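Local coordinates for ProQ/FinO domain-containing protein (Neisseria meningitidis, PDB 3MW6) that belongs to the FinO family of RNA chaperones and probably acts by binding RNA, at residues P113-Q116 with Q117-Q121. Sequence-based numbering, arbitrary orientation.
Sequences PFVQ and QALQQ
Val115 and Leu119, one turn apart, lie side by side and point the same way, their methyls meeting at 3.8 Å between Val115 CG1 and Leu119 CD2. With CG1 anti to the backbone N (chi1 170°), Val115 turns this branch to Leu119, whose CD1 also approaches the same methyl. The pair illustrates how i+3 and i+4 spacing gathers apolar groups into one stripe: Val115 rests on Leu81, while Ala118 and Leu119 touch Lys82, so this stripe faces helix 78-86.

Beneath the side chains runs the i to i+4 ladder of an alpha helix, here the first turns of helix 113-124, the last modelled helix of this ProQ/FinO-family protein. Pro113, without an N-H to give, suits the opening turn; its carbonyl accepts Gln117 N at 3.0 Å. Ala118 N reaches Phe114 O at 2.9 Å. Leu119 N closes on Val115 O at 2.7 Å, whereas the bond from Gln120 N to Gln116 O is weak, at 3.4 Å.

Side-chain carbons of the next turn lie against these carbonyls. Ala118 CB sits 3.3 Å from Phe114 O, and Gln120 CG comes within 3.2 Å of Gln116 O. At the helix start, the Phe114 ring meets that of His112 and touches Pro78, and Pro113 packs on Pro113 of the second subunit.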
loop_
_atom_site.group_PDB
_atom_site.type_symbol
_atom_site.label_atom_id
_atom_site.label_comp_id
_atom_site.label_asym_id
_atom_site.label_seq_id
_atom_site.Cartn_x
_atom_site.Cartn_y
_atom_site.Cartn_z
ATOM N N PRO A 113 -10.341 8.582 3.278
ATOM C CA PRO A 113 -11.510 9.302 2.782
ATOM C C PRO A 113 -12.057 8.722 1.480
ATOM O O PRO A 113 -13.284 8.596 1.350
ATOM C CB PRO A 113 -10.960 10.704 2.541
ATOM C CG PRO A 113 -9.948 10.869 3.622
ATOM C CD PRO A 113 -9.336 9.498 3.843
ATOM N N PHE A 114 -11.189 8.379 0.532
ATOM C CA PHE A 114 -11.683 7.876 -0.756
ATOM C C PHE A 114 -12.381 6.539 -0.619
ATOM O O PHE A 114 -13.290 6.242 -1.381
ATOM C CB PHE A 114 -10.588 7.824 -1.805
ATOM C CG PHE A 114 -10.226 9.167 -2.334
ATOM C CD1 PHE A 114 -9.373 9.995 -1.623
ATOM C CD2 PHE A 114 -10.764 9.625 -3.519
ATOM C CE1 PHE A 114 -9.042 11.257 -2.094
ATOM C CE2 PHE A 114 -10.440 10.886 -4.000
ATOM C CZ PHE A 114 -9.576 11.702 -3.285
ATOM N N VAL A 115 -11.973 5.754 0.374
ATOM C CA VAL A 115 -12.618 4.483 0.678
ATOM C C VAL A 115 -13.924 4.683 1.427
ATOM O O VAL A 115 -14.898 4.008 1.129
ATOM C CB VAL A 115 -11.694 3.557 1.485
ATOM C CG1 VAL A 115 -12.451 2.339 1.996
ATOM C CG2 VAL A 115 -10.541 3.125 0.624
ATOM N N GLN A 116 -13.950 5.605 2.393
ATOM C CA GLN A 116 -15.183 5.943 3.106
ATOM C C GLN A 116 -16.287 6.303 2.118
ATOM O O GLN A 116 -17.428 5.863 2.253
ATOM C CB GLN A 116 -14.963 7.112 4.069
ATOM C CG GLN A 116 -13.885 6.887 5.106
ATOM C CD GLN A 116 -14.228 5.779 6.070
ATOM O OE1 GLN A 116 -14.336 6.006 7.274
ATOM N NE2 GLN A 116 -14.402 4.567 5.550
ATOM N N GLN A 117 -15.934 7.118 1.132
ATOM C CA GLN A 117 -16.815 7.396 0.009
ATOM C C GLN A 117 -17.148 6.112 -0.770
ATOM O O GLN A 117 -18.307 5.710 -0.834
ATOM C CB GLN A 117 -16.178 8.430 -0.924
ATOM C CG GLN A 117 -17.144 8.984 -1.945
ATOM C CD GLN A 117 -16.520 10.032 -2.838
ATOM O OE1 GLN A 117 -15.326 9.995 -3.121
ATOM N NE2 GLN A 117 -17.336 10.975 -3.296
ATOM N N ALA A 118 -16.128 5.471 -1.343
ATOM C CA ALA A 118 -16.319 4.292 -2.208
ATOM C C ALA A 118 -17.121 3.140 -1.594
ATOM O O ALA A 118 -17.901 2.493 -2.290
ATOM C CB ALA A 118 -14.972 3.776 -2.737
ATOM N N LEU A 119 -16.913 2.868 -0.307
ATOM C CA LEU A 119 -17.664 1.819 0.387
ATOM C C LEU A 119 -19.131 2.203 0.536
ATOM O O LEU A 119 -20.011 1.342 0.458
ATOM C CB LEU A 119 -17.055 1.518 1.759
ATOM C CG LEU A 119 -16.234 0.228 1.874
ATOM C CD1 LEU A 119 -15.384 0.021 0.648
ATOM C CD2 LEU A 119 -15.366 0.233 3.124
ATOM N N GLN A 120 -19.384 3.493 0.755
ATOM C CA GLN A 120 -20.747 4.015 0.845
ATOM C C GLN A 120 -21.485 3.957 -0.499
ATOM O O GLN A 120 -22.692 3.682 -0.554
ATOM C CB GLN A 120 -20.739 5.452 1.358
ATOM C CG GLN A 120 -20.528 5.585 2.843
ATOM C CD GLN A 120 -20.967 6.945 3.343
ATOM O OE1 GLN A 120 -21.103 7.166 4.547
ATOM N NE2 GLN A 120 -21.209 7.865 2.414
ATOM N N GLN A 121 -20.755 4.237 -1.577
ATOM C CA GLN A 121 -21.311 4.156 -2.921
ATOM C C GLN A 121 -21.641 2.707 -3.271
ATOM O O GLN A 121 -22.756 2.402 -3.680
ATOM C CB GLN A 121 -20.334 4.746 -3.944
ATOM C CG GLN A 121 -20.122 6.252 -3.797
ATOM C CD GLN A 121 -18.983 6.777 -4.657
ATOM O OE1 GLN A 121 -18.051 6.047 -4.989
ATOM N NE2 GLN A 121 -19.051 8.053 -5.012
#